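Local coordinates for p22 protein (Trypanosoma brucei, PDB 3JV1) that acts as an accessory factor in mitochondrial RNA editing, specific for the cytochrome oxidase subunit II transcript, and belongs to the Mam33 family, at residues E9-E14 with S176-V181; I36-G41 with L163-A168; G62-R65 with I70-T73; L74-V79 with L85-S90; G107-D112 with F119-L124. All coordinates share one frame; numbering follows the deposited sequence.

Contact 1: E9-E14 with S176-V181; sequences EATLRE and SINKFV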
# COMPACT_ATOMS: atom_id res chain seq x y z
N GLU A 9 -26.24 6.09 24.58
CA GLU A 9 -27.11 5.00 25.03
C GLU A 9 -26.90 3.72 24.23
O GLU A 9 -26.85 2.63 24.79
CB GLU A 9 -28.58 5.42 24.91
CG GLU A 9 -29.02 6.53 25.84
CD GLU A 9 -30.44 6.99 25.55
OE1 GLU A 9 -31.36 6.14 25.60
OE2 GLU A 9 -30.65 8.19 25.29
N ALA A 10 -26.77 3.86 22.92
CA ALA A 10 -26.58 2.71 22.03
C ALA A 10 -25.29 1.95 22.33
O ALA A 10 -25.28 0.72 22.32
CB ALA A 10 -26.60 3.17 20.58
N THR A 11 -24.19 2.67 22.58
CA THR A 11 -22.93 2.00 22.87
C THR A 11 -22.97 1.29 24.23
O THR A 11 -22.45 0.19 24.38
CB THR A 11 -21.73 2.99 22.82
OG1 THR A 11 -22.04 4.17 23.58
CG2 THR A 11 -21.43 3.40 21.37
N LEU A 12 -23.61 1.91 25.21
CA LEU A 12 -23.72 1.31 26.53
C LEU A 12 -24.56 0.03 26.42
O LEU A 12 -24.20 -1.00 26.98
CB LEU A 12 -24.37 2.28 27.51
CG LEU A 12 -24.55 1.75 28.94
CD1 LEU A 12 -23.20 1.30 29.48
CD2 LEU A 12 -25.16 2.83 29.83
N ARG A 13 -25.66 0.11 25.68
CA ARG A 13 -26.53 -1.04 25.49
C ARG A 13 -25.76 -2.21 24.85
O ARG A 13 -25.89 -3.35 25.27
CB ARG A 13 -27.72 -0.65 24.61
CG ARG A 13 -28.55 -1.81 24.10
CD ARG A 13 -29.75 -1.30 23.31
NE ARG A 13 -30.37 -2.34 22.51
CZ ARG A 13 -31.42 -2.15 21.71
NH1 ARG A 13 -31.97 -0.95 21.61
NH2 ARG A 13 -31.91 -3.16 21.01
N GLU A 14 -24.97 -1.91 23.83
CA GLU A 14 -24.21 -2.95 23.16
C GLU A 14 -23.18 -3.55 24.10
O GLU A 14 -23.02 -4.76 24.15
CB GLU A 14 -23.54 -2.38 21.90
CG GLU A 14 -22.66 -3.36 21.13
CD GLU A 14 -23.35 -4.66 20.74
OE1 GLU A 14 -24.60 -4.76 20.88
OE2 GLU A 14 -22.65 -5.59 20.30
N SER A 176 -14.83 3.28 25.02
CA SER A 176 -14.16 4.54 24.72
C SER A 176 -15.05 5.47 23.88
O SER A 176 -15.01 6.69 24.05
CB SER A 176 -12.80 4.30 24.05
OG SER A 176 -12.91 3.47 22.91
N ILE A 177 -15.86 4.90 22.98
CA ILE A 177 -16.73 5.74 22.17
C ILE A 177 -17.84 6.31 23.06
O ILE A 177 -18.24 7.46 22.91
CB ILE A 177 -17.36 4.97 20.98
CG1 ILE A 177 -16.27 4.62 19.97
CG2 ILE A 177 -18.42 5.83 20.29
CD1 ILE A 177 -16.75 3.71 18.85
N ASN A 178 -18.31 5.49 24.00
CA ASN A 178 -19.34 5.91 24.94
C ASN A 178 -18.84 7.10 25.77
O ASN A 178 -19.53 8.11 25.91
CB ASN A 178 -19.68 4.75 25.88
CG ASN A 178 -20.68 5.14 26.94
OD1 ASN A 178 -21.89 5.20 26.69
ND2 ASN A 178 -20.18 5.42 28.14
N LYS A 179 -17.63 6.98 26.31
CA LYS A 179 -17.05 8.05 27.11
C LYS A 179 -16.86 9.30 26.27
O LYS A 179 -17.14 10.41 26.72
CB LYS A 179 -15.70 7.63 27.69
CG LYS A 179 -15.77 6.42 28.62
CD LYS A 179 -14.38 6.06 29.13
CE LYS A 179 -14.37 4.73 29.86
NZ LYS A 179 -15.24 4.73 31.07
N PHE A 180 -16.38 9.11 25.04
CA PHE A 180 -16.13 10.20 24.11
C PHE A 180 -17.39 11.00 23.79
O PHE A 180 -17.39 12.23 23.82
CB PHE A 180 -15.55 9.66 22.79
CG PHE A 180 -15.09 10.72 21.84
CD1 PHE A 180 -13.91 11.42 22.07
CD2 PHE A 180 -15.84 11.02 20.70
CE1 PHE A 180 -13.48 12.41 21.18
CE2 PHE A 180 -15.42 12.00 19.81
CZ PHE A 180 -14.23 12.69 20.05
N VAL A 181 -18.47 10.29 23.50
CA VAL A 181 -19.73 10.92 23.16
C VAL A 181 -20.46 11.46 24.39
O VAL A 181 -21.48 12.14 24.28
CB VAL A 181 -20.63 9.92 22.40
CG1 VAL A 181 -21.95 10.57 22.04
CG2 VAL A 181 -19.92 9.47 21.13

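Contact 2: I36-G41 with L163-A168; sequences IDRKPG and LWSEQA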
# COMPACT_ATOMS: atom_id res chain seq x y z
N ILE A 36 5.40 -11.69 24.58
CA ILE A 36 4.43 -11.09 23.69
C ILE A 36 4.28 -9.60 23.90
O ILE A 36 4.20 -9.11 25.02
CB ILE A 36 3.06 -11.79 23.79
CG1 ILE A 36 2.12 -11.22 22.72
CG2 ILE A 36 2.47 -11.60 25.18
CD1 ILE A 36 1.04 -12.18 22.29
N ASP A 37 4.26 -8.88 22.79
CA ASP A 37 4.14 -7.44 22.79
C ASP A 37 2.77 -7.10 22.23
O ASP A 37 2.60 -6.95 21.02
CB ASP A 37 5.27 -6.86 21.93
CG ASP A 37 5.12 -5.38 21.67
OD1 ASP A 37 4.88 -4.63 22.64
OD2 ASP A 37 5.27 -4.98 20.50
N ARG A 38 1.78 -7.02 23.12
CA ARG A 38 0.40 -6.70 22.76
C ARG A 38 -0.20 -5.69 23.72
O ARG A 38 -0.14 -5.86 24.94
CB ARG A 38 -0.45 -7.98 22.75
CG ARG A 38 -1.92 -7.78 22.36
CD ARG A 38 -2.80 -7.50 23.58
NE ARG A 38 -4.18 -7.20 23.21
CZ ARG A 38 -5.15 -6.92 24.08
NH1 ARG A 38 -4.89 -6.90 25.38
NH2 ARG A 38 -6.37 -6.65 23.65
N LYS A 39 -0.77 -4.63 23.17
CA LYS A 39 -1.40 -3.59 23.96
C LYS A 39 -2.85 -3.43 23.52
O LYS A 39 -3.16 -3.59 22.34
CB LYS A 39 -0.67 -2.25 23.79
CG LYS A 39 0.69 -2.19 24.45
CD LYS A 39 1.82 -2.15 23.43
CE LYS A 39 1.75 -0.89 22.60
NZ LYS A 39 2.95 -0.75 21.72
N PRO A 40 -3.75 -3.10 24.46
CA PRO A 40 -5.16 -2.92 24.12
C PRO A 40 -5.29 -1.94 22.96
O PRO A 40 -4.62 -0.91 22.94
CB PRO A 40 -5.74 -2.34 25.41
CG PRO A 40 -4.89 -2.97 26.48
CD PRO A 40 -3.51 -2.87 25.89
N GLY A 41 -6.14 -2.27 21.98
CA GLY A 41 -6.32 -1.38 20.84
C GLY A 41 -5.35 -1.59 19.70
O GLY A 41 -5.51 -0.99 18.63
N LEU A 163 -8.45 -13.91 18.61
CA LEU A 163 -9.88 -13.87 18.87
C LEU A 163 -10.14 -13.22 20.22
O LEU A 163 -11.03 -12.38 20.36
CB LEU A 163 -10.47 -15.27 18.87
CG LEU A 163 -10.67 -15.95 17.52
CD1 LEU A 163 -11.21 -17.34 17.76
CD2 LEU A 163 -11.61 -15.14 16.64
N TRP A 164 -9.37 -13.62 21.21
CA TRP A 164 -9.53 -13.08 22.55
C TRP A 164 -9.24 -11.58 22.59
O TRP A 164 -9.99 -10.82 23.21
CB TRP A 164 -8.62 -13.81 23.52
CG TRP A 164 -8.57 -13.18 24.86
CD1 TRP A 164 -9.44 -13.37 25.89
CD2 TRP A 164 -7.63 -12.21 25.30
NE1 TRP A 164 -9.10 -12.57 26.95
CE2 TRP A 164 -7.99 -11.85 26.62
CE3 TRP A 164 -6.51 -11.61 24.72
CZ2 TRP A 164 -7.27 -10.91 27.36
CZ3 TRP A 164 -5.80 -10.67 25.45
CH2 TRP A 164 -6.18 -10.33 26.76
N SER A 165 -8.17 -11.14 21.94
CA SER A 165 -7.83 -9.72 21.96
C SER A 165 -8.80 -8.91 21.10
O SER A 165 -9.06 -7.74 21.39
CB SER A 165 -6.38 -9.48 21.53
OG SER A 165 -6.16 -9.89 20.19
N GLU A 166 -9.32 -9.51 20.04
CA GLU A 166 -10.27 -8.82 19.19
C GLU A 166 -11.50 -8.50 20.03
O GLU A 166 -12.05 -7.40 19.98
CB GLU A 166 -10.67 -9.69 18.00
CG GLU A 166 -11.76 -9.08 17.15
CD GLU A 166 -12.14 -9.94 15.95
OE1 GLU A 166 -12.37 -11.15 16.13
OE2 GLU A 166 -12.21 -9.39 14.83
N GLN A 167 -11.91 -9.49 20.82
CA GLN A 167 -13.07 -9.38 21.70
C GLN A 167 -12.84 -8.29 22.73
O GLN A 167 -13.73 -7.48 23.02
CB GLN A 167 -13.33 -10.73 22.38
CG GLN A 167 -14.43 -10.73 23.43
CD GLN A 167 -15.75 -10.27 22.87
OE1 GLN A 167 -16.18 -10.71 21.80
NE2 GLN A 167 -16.43 -9.39 23.60
N ALA A 168 -11.64 -8.26 23.29
CA ALA A 168 -11.29 -7.26 24.29
C ALA A 168 -11.24 -5.87 23.63
O ALA A 168 -11.70 -4.89 24.20
CB ALA A 168 -9.94 -7.59 24.91

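Contact 3: G62-R65 with I70-T73; sequences GEDR and ITRT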
# COMPACT_ATOMS: atom_id res chain seq x y z
N GLY A 62 -1.39 -8.55 9.09
CA GLY A 62 -2.73 -8.30 8.57
C GLY A 62 -3.66 -9.49 8.50
O GLY A 62 -3.34 -10.58 8.97
N GLU A 63 -4.83 -9.24 7.93
CA GLU A 63 -5.89 -10.23 7.73
C GLU A 63 -6.25 -10.01 6.27
O GLU A 63 -6.31 -8.87 5.83
CB GLU A 63 -7.09 -9.92 8.63
CG GLU A 63 -6.75 -9.72 10.10
CD GLU A 63 -5.90 -8.48 10.36
OE1 GLU A 63 -6.32 -7.38 9.96
OE2 GLU A 63 -4.82 -8.62 10.97
N ASP A 64 -6.52 -11.07 5.52
CA ASP A 64 -6.79 -10.85 4.10
C ASP A 64 -7.90 -11.62 3.40
O ASP A 64 -8.50 -12.54 3.96
CB ASP A 64 -5.50 -11.07 3.31
CG ASP A 64 -5.12 -12.54 3.24
OD1 ASP A 64 -5.15 -13.21 4.29
OD2 ASP A 64 -4.79 -13.02 2.13
N ARG A 65 -8.13 -11.20 2.16
CA ARG A 65 -9.10 -11.77 1.23
C ARG A 65 -10.48 -12.08 1.79
O ARG A 65 -10.60 -12.48 2.95
CB ARG A 65 -8.52 -13.05 0.61
CG ARG A 65 -9.05 -13.36 -0.78
CD ARG A 65 -7.98 -13.10 -1.83
NE ARG A 65 -7.44 -11.74 -1.77
CZ ARG A 65 -6.42 -11.30 -2.49
NH1 ARG A 65 -5.81 -12.12 -3.35
NH2 ARG A 65 -6.00 -10.05 -2.37
N ILE A 70 -11.25 -17.04 8.55
CA ILE A 70 -10.33 -15.93 8.78
C ILE A 70 -8.86 -16.35 8.64
O ILE A 70 -8.39 -17.23 9.36
CB ILE A 70 -10.52 -15.35 10.20
CG1 ILE A 70 -12.01 -15.10 10.46
CG2 ILE A 70 -9.72 -14.06 10.34
CD1 ILE A 70 -12.34 -14.74 11.90
N THR A 71 -8.15 -15.73 7.70
CA THR A 71 -6.74 -16.03 7.49
C THR A 71 -5.88 -14.82 7.84
O THR A 71 -6.13 -13.71 7.34
CB THR A 71 -6.46 -16.46 6.03
OG1 THR A 71 -6.76 -15.38 5.14
CG2 THR A 71 -7.31 -17.66 5.65
N ARG A 72 -4.89 -15.02 8.69
CA ARG A 72 -4.00 -13.94 9.11
C ARG A 72 -2.62 -14.04 8.48
O ARG A 72 -2.12 -15.13 8.22
CB ARG A 72 -3.86 -13.94 10.63
CG ARG A 72 -5.17 -13.82 11.38
CD ARG A 72 -4.99 -13.98 12.89
NE ARG A 72 -6.24 -13.80 13.62
CZ ARG A 72 -7.33 -14.54 13.43
NH1 ARG A 72 -7.33 -15.51 12.52
NH2 ARG A 72 -8.42 -14.32 14.15
N THR A 73 -2.01 -12.89 8.21
CA THR A 73 -0.67 -12.88 7.64
C THR A 73 0.30 -12.39 8.70
O THR A 73 -0.04 -11.55 9.54
CB THR A 73 -0.56 -11.94 6.42
OG1 THR A 73 -1.01 -10.63 6.77
CG2 THR A 73 -1.39 -12.47 5.25

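Contact 4: L74-V79 with L85-S90; sequences LDVLVV and LVFGMS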
# COMPACT_ATOMS: atom_id res chain seq x y z
N LEU A 74 1.51 -12.93 8.67
CA LEU A 74 2.53 -12.53 9.62
C LEU A 74 3.89 -12.84 9.05
O LEU A 74 4.02 -13.64 8.13
CB LEU A 74 2.33 -13.24 10.96
CG LEU A 74 2.11 -14.76 10.99
CD1 LEU A 74 3.43 -15.49 10.86
CD2 LEU A 74 1.45 -15.14 12.32
N ASP A 75 4.90 -12.17 9.58
CA ASP A 75 6.28 -12.39 9.17
C ASP A 75 6.98 -13.06 10.33
O ASP A 75 6.75 -12.72 11.49
CB ASP A 75 7.00 -11.07 8.89
CG ASP A 75 6.64 -10.46 7.55
OD1 ASP A 75 6.05 -11.16 6.71
OD2 ASP A 75 6.98 -9.28 7.35
N VAL A 76 7.85 -14.01 10.01
CA VAL A 76 8.63 -14.68 11.02
C VAL A 76 10.08 -14.39 10.67
O VAL A 76 10.56 -14.76 9.60
CB VAL A 76 8.38 -16.20 11.00
CG1 VAL A 76 9.46 -16.92 11.80
CG2 VAL A 76 7.01 -16.48 11.61
N LEU A 77 10.77 -13.69 11.56
CA LEU A 77 12.17 -13.38 11.31
C LEU A 77 13.09 -14.18 12.22
O LEU A 77 12.81 -14.35 13.41
CB LEU A 77 12.45 -11.89 11.53
CG LEU A 77 11.72 -10.87 10.65
CD1 LEU A 77 10.32 -10.61 11.19
CD2 LEU A 77 12.52 -9.57 10.63
N VAL A 78 14.17 -14.70 11.65
CA VAL A 78 15.16 -15.44 12.40
C VAL A 78 16.41 -14.61 12.21
O VAL A 78 16.96 -14.54 11.11
CB VAL A 78 15.36 -16.87 11.85
CG1 VAL A 78 16.44 -17.59 12.65
CG2 VAL A 78 14.04 -17.64 11.93
N VAL A 79 16.83 -13.94 13.28
CA VAL A 79 17.96 -13.04 13.25
C VAL A 79 19.18 -13.57 13.97
O VAL A 79 19.10 -14.01 15.12
CB VAL A 79 17.57 -11.67 13.86
CG1 VAL A 79 18.65 -10.63 13.57
CG2 VAL A 79 16.23 -11.23 13.30
N LEU A 85 16.60 -14.24 8.21
CA LEU A 85 15.89 -15.10 7.29
C LEU A 85 14.46 -14.66 7.60
O LEU A 85 14.02 -14.76 8.75
CB LEU A 85 16.06 -16.57 7.68
CG LEU A 85 16.44 -17.59 6.60
CD1 LEU A 85 16.42 -18.99 7.21
CD2 LEU A 85 15.48 -17.51 5.43
N VAL A 86 13.75 -14.16 6.59
CA VAL A 86 12.39 -13.68 6.79
C VAL A 86 11.34 -14.49 6.05
O VAL A 86 11.32 -14.54 4.82
CB VAL A 86 12.29 -12.19 6.36
CG1 VAL A 86 10.91 -11.64 6.72
CG2 VAL A 86 13.38 -11.38 7.06
N PHE A 87 10.46 -15.14 6.81
CA PHE A 87 9.39 -15.97 6.26
C PHE A 87 8.07 -15.21 6.19
O PHE A 87 7.55 -14.76 7.22
CB PHE A 87 9.19 -17.21 7.13
CG PHE A 87 10.37 -18.15 7.14
CD1 PHE A 87 10.44 -19.21 6.24
CD2 PHE A 87 11.41 -17.97 8.05
CE1 PHE A 87 11.53 -20.08 6.25
CE2 PHE A 87 12.51 -18.83 8.07
CZ PHE A 87 12.57 -19.89 7.17
N GLY A 88 7.54 -15.05 4.99
CA GLY A 88 6.27 -14.39 4.81
C GLY A 88 5.26 -15.51 4.94
O GLY A 88 5.26 -16.43 4.13
N MET A 89 4.41 -15.45 5.96
CA MET A 89 3.46 -16.52 6.18
C MET A 89 2.05 -16.10 6.51
O MET A 89 1.75 -14.92 6.70
CB MET A 89 3.97 -17.43 7.29
CG MET A 89 5.39 -17.92 7.09
SD MET A 89 5.68 -19.41 8.01
CE MET A 89 5.96 -18.75 9.62
N SER A 90 1.18 -17.09 6.57
CA SER A 90 -0.21 -16.86 6.92
C SER A 90 -0.72 -18.08 7.67
O SER A 90 -0.24 -19.20 7.47
CB SER A 90 -1.04 -16.59 5.66
OG SER A 90 -0.81 -17.56 4.67

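Contact 5: G107-D112 with F119-L124; sequences GKLALD and FQKSQL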
# COMPACT_ATOMS: atom_id res chain seq x y z
N GLY A 107 20.32 -7.08 8.59
CA GLY A 107 19.40 -7.46 9.65
C GLY A 107 18.75 -6.27 10.33
O GLY A 107 17.58 -6.33 10.72
N LYS A 108 19.50 -5.19 10.48
CA LYS A 108 18.98 -3.99 11.11
C LYS A 108 17.81 -3.46 10.30
O LYS A 108 16.79 -3.05 10.85
CB LYS A 108 20.09 -2.94 11.21
CG LYS A 108 19.69 -1.66 11.91
CD LYS A 108 20.89 -0.72 12.03
CE LYS A 108 22.02 -1.39 12.82
NZ LYS A 108 23.24 -0.53 12.92
N LEU A 109 17.95 -3.47 8.98
CA LEU A 109 16.88 -3.01 8.11
C LEU A 109 15.71 -3.99 8.23
O LEU A 109 14.56 -3.59 8.27
CB LEU A 109 17.35 -2.93 6.66
CG LEU A 109 16.29 -2.56 5.62
CD1 LEU A 109 15.68 -1.20 5.93
CD2 LEU A 109 16.95 -2.55 4.25
N ALA A 110 16.03 -5.28 8.30
CA ALA A 110 15.01 -6.31 8.42
C ALA A 110 14.15 -6.09 9.67
O ALA A 110 12.93 -6.28 9.63
CB ALA A 110 15.66 -7.68 8.47
N LEU A 111 14.78 -5.68 10.76
CA LEU A 111 14.07 -5.45 12.02
C LEU A 111 13.31 -4.12 12.04
O LEU A 111 12.31 -3.97 12.75
CB LEU A 111 15.06 -5.48 13.19
CG LEU A 111 15.67 -6.83 13.53
CD1 LEU A 111 16.74 -6.65 14.59
CD2 LEU A 111 14.59 -7.77 14.01
N ASP A 112 13.80 -3.15 11.28
CA ASP A 112 13.18 -1.84 11.22
C ASP A 112 11.76 -1.96 10.68
O ASP A 112 11.56 -2.48 9.58
CB ASP A 112 14.00 -0.92 10.32
CG ASP A 112 13.65 0.54 10.49
OD1 ASP A 112 12.48 0.84 10.83
OD2 ASP A 112 14.54 1.39 10.26
N PHE A 119 9.33 0.40 2.72
CA PHE A 119 9.48 0.72 1.31
C PHE A 119 10.81 0.23 0.75
O PHE A 119 10.87 -0.31 -0.35
CB PHE A 119 9.36 2.22 1.08
CG PHE A 119 9.59 2.61 -0.34
CD1 PHE A 119 8.66 2.27 -1.32
CD2 PHE A 119 10.77 3.24 -0.72
CE1 PHE A 119 8.90 2.55 -2.66
CE2 PHE A 119 11.02 3.53 -2.05
CZ PHE A 119 10.08 3.18 -3.03
N GLN A 120 11.89 0.42 1.51
CA GLN A 120 13.20 -0.01 1.06
C GLN A 120 13.25 -1.52 0.86
O GLN A 120 13.80 -2.01 -0.13
CB GLN A 120 14.27 0.43 2.05
CG GLN A 120 14.58 1.92 1.99
CD GLN A 120 15.48 2.38 3.11
OE1 GLN A 120 16.36 1.64 3.54
NE2 GLN A 120 15.28 3.62 3.57
N LYS A 121 12.67 -2.26 1.79
CA LYS A 121 12.65 -3.71 1.68
C LYS A 121 11.73 -4.20 0.55
O LYS A 121 11.92 -5.30 0.04
CB LYS A 121 12.24 -4.33 3.02
CG LYS A 121 13.33 -4.16 4.08
CD LYS A 121 12.94 -4.70 5.45
CE LYS A 121 11.97 -3.77 6.19
NZ LYS A 121 11.81 -4.20 7.60
N SER A 122 10.76 -3.39 0.16
CA SER A 122 9.84 -3.78 -0.91
C SER A 122 10.54 -3.83 -2.27
O SER A 122 10.02 -4.39 -3.23
CB SER A 122 8.65 -2.82 -0.99
OG SER A 122 9.00 -1.64 -1.69
N GLN A 123 11.73 -3.25 -2.34
CA GLN A 123 12.50 -3.22 -3.58
C GLN A 123 13.52 -4.36 -3.65
O GLN A 123 14.20 -4.53 -4.65
CB GLN A 123 13.24 -1.89 -3.72
CG GLN A 123 12.31 -0.69 -3.79
CD GLN A 123 13.07 0.60 -4.02
OE1 GLN A 123 13.87 1.02 -3.19
NE2 GLN A 123 12.81 1.23 -5.16
N LEU A 124 13.61 -5.14 -2.58
CA LEU A 124 14.56 -6.24 -2.52
C LEU A 124 13.99 -7.54 -3.08
O LEU A 124 12.77 -7.69 -3.22
CB LEU A 124 15.00 -6.48 -1.07
CG LEU A 124 15.58 -5.27 -0.34
CD1 LEU A 124 15.85 -5.64 1.11
CD2 LEU A 124 16.86 -4.80 -1.03

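Contact 1: E9-E14 with S176-V181
T11 and N178 face each other where two antiparallel helices pass near the chain ends. The short axes come within 8.7 Å and run at 155° to each other, so the helices lie almost alongside. The CA atoms of T11 and N178 are the nearest pair, 5.7 Å apart. Both side chains leave their helices toward the partner and then cross at a slant. OG1 of T11 touches the flank of the asparagine, 3.3 Å from N178 CB. The main partner of that hydroxyl is L7 O, one turn back in its own helix, with S8 O also near. The other branch of T11 is apolar. With OG1 set between the backbone N and the carbonyl carbon (chi1 48°), CG2 swings to the side of I177. It meets I177 CG2 at 4.0 Å, and the two side chains cross at about a right angle. L12, an exposed residue, borders N178. The interface is small, 162 Å² over both sides. It is a light contact of one methyl pair, with the T11 hydroxyl against N178 CB. V181, a turn beyond N178, leans on D4 and L7 of the same N-terminal helix. Helix 2-18 thus packs against the end of helix 152-181, far from the sheet of its own chain. The second subunit covers another side of the pair: its F103 meets F180 edge-to-face, and its S140 packs on A10.

Contact 2: I36-G41 with L163-A168
The segment that leaves strand 35-37, outermost in this chain's sheet, is pinned to the long C-terminal helix by one arginine, R38, lying over the helix surface. The guanidinium rests on W164, S165 and A168, which are neighbours on one side of the helix. NH2 of R38 is 3.5 Å from S165 CB, and the same NH2 lies 3.9 Å from A168 CB. W164 reaches in with the far rim of its indole. Its CZ3 sits over one face of the guanidinium, 3.9 Å from R38 NH1, with the two planes 54° apart. This is a tilted approach, not a flat stack. CA of P40 covers the opposite guanidinium face, so the group is sandwiched off-centre. CG of R38 is anti to the backbone N, and the bend at chi2 (-90°) turns the chain onto the helix. The charge is answered one residue past the helical segment, where D169 forms a salt bridge with R38 NH2. The backbone N of G41 also bonds there, so R38 and G41 share one carboxylate oxygen, D169 OD1. F161 and F45 pack on R38 as well. The contact therefore lies between helix 152-181 and the first strand of the sheet. D37, just before R38, pairs with T46 of strand 46-51.

Contact 3: G62-R65 with I70-T73
G62 and T73 form an antiparallel hydrogen-bonded pair, E63 and R72 form the non-hydrogen-bonded pair beside it, and D64 N bonds T71 O one step further at 3.2 Å. At D64 and T71 the side chains take over. OG1 of T71 donates to D64 OD1 over 2.8 Å and reaches it from above the carboxylate plane, 42° out of it. Both groups are turned between their own backbone N and carbonyl carbon (chi1 72° for D64), which brings them together across the ladder. CG2 of T73 flanks the same oxygen, D64 OD1, at 4.0 Å.

This is the loop end of the beta hairpin made by strands 54-63 and 72-80, where the ladder frays into the connecting loop. The straightest bond runs from T73 N to G62 O, 2.8 Å with an angle of 172° at the hydrogen. The return bond, G62 N to T73 O, is weak at 3.3 Å. Two CA-H...O contacts fill in between, from R72 CA to G62 O and from E63 CA to T71 O. G62 has positive phi. Its lack of a side chain lets T73 OG1 lie 3.1 Å from G62 N, though the two are not hydrogen-bonded.

E63 and R72 share the other face of the sheet. R72 extends from CG to NE toward helix 152-181, where its guanidinium forms a salt bridge with D159. E63 OE2 is held weakly by H44. T73 OG1 has its main partner in T61 OG1, on the same hairpin.

Contact 4: L74-V79 with L85-S90
Strands 72-80 and 83-92 form a beta hairpin inside the six-stranded antiparallel sheet, flanked by strands 54-63 and 95-104, and this contact is its regular ladder. L74 with M89, V76 with F87 and V78 with L85 are the hydrogen-bonded pairs. Each pair makes two backbone bonds, from 2.8 Å for F87 N to V76 O to 2.9 Å for L85 N to V78 O. D75 with G88 and L77 with V86 lie between them as non-hydrogen-bonded pairs. The side chains split by face. L74, V76, V78, L85, F87 and M89 make one apolar layer. V76 and F87 touch CB to CB at 4.1 Å. The F87 ring turns its edge to the ladder, with V76 O near its plane, and V78 CG2 is 4.3 Å from F87 CE2 at the same rim. L74 crosses M89 at a slant, L74 CD1 lying 4.1 Å from M89 CB. On the other face L77 and V86 stand side by side, pointing the same way, with L77 CG 4.0 Å from V86 CG2. D75 OD1 lies over G88 CA at 3.8 Å. Helix 135-146 covers the V76 and F87 face, where F180 of the third subunit packs on V78 and L85. Helix 107-111 touches the L77 face. Alternating faces with a regular two-bond ladder are characteristic of an antiparallel hairpin.

Contact 5: G107-D112 with F119-L124
The K121 chain starts with CG anti to its carbonyl carbon and bends at chi3 (-76°), which carries its ammonium to the end of helix 107-111. L109, with CG anti to the backbone N (chi1 176°), comes the other way. The two side chains run antiparallel alongside each other, so that L109 CG lies 3.7 Å from K121 CG. NZ of K121 then meets three backbone carbonyls. It bonds D112 O at 2.6 Å, within the carbonyl plane, and L109 O at 2.9 Å, tilted 17° from the plane of the L109 carbonyl. A third bond, to A110 O, is weak at 3.1 Å. This is a side-chain cap on the C-terminal end of a short helix: D112 is the first residue to leave helical angles. The positive group probably suits the negative end of the helix dipole. On the partner side, helix 115-121 gives way to a type I turn from K121 to L124. Q120 borders the apolar part, with Q120 OE1 3.8 Å from L109 CD1, and its NE2 is bonded to E116. D112 OD1 turns instead to the backbone N of S114. R104 of strand 95-104 packs on A110 and L124, and V42 of the third subunit lies against L124.

From the N terminus, helix 2-18 opens the widest loop, which contact 1 closes at 176-181, just before the C terminus. Contact 2 is nested inside it and joins the start of the sheet to the same long helix, 152-181. Contacts 3, 4 and 5 follow in series inside contact 2. Contacts 3 and 4 share strand 72-80, which links two successive hairpins of the sheet. They touch where R72 O meets S90 CB. Contact 5 joins the two short helices after strand 95-104 and touches contact 4 through L77 and A110. R72 also packs on L163, linking contacts 2 and 3. Contact 1 stands apart, its centre about 41 Å from that of contact 5.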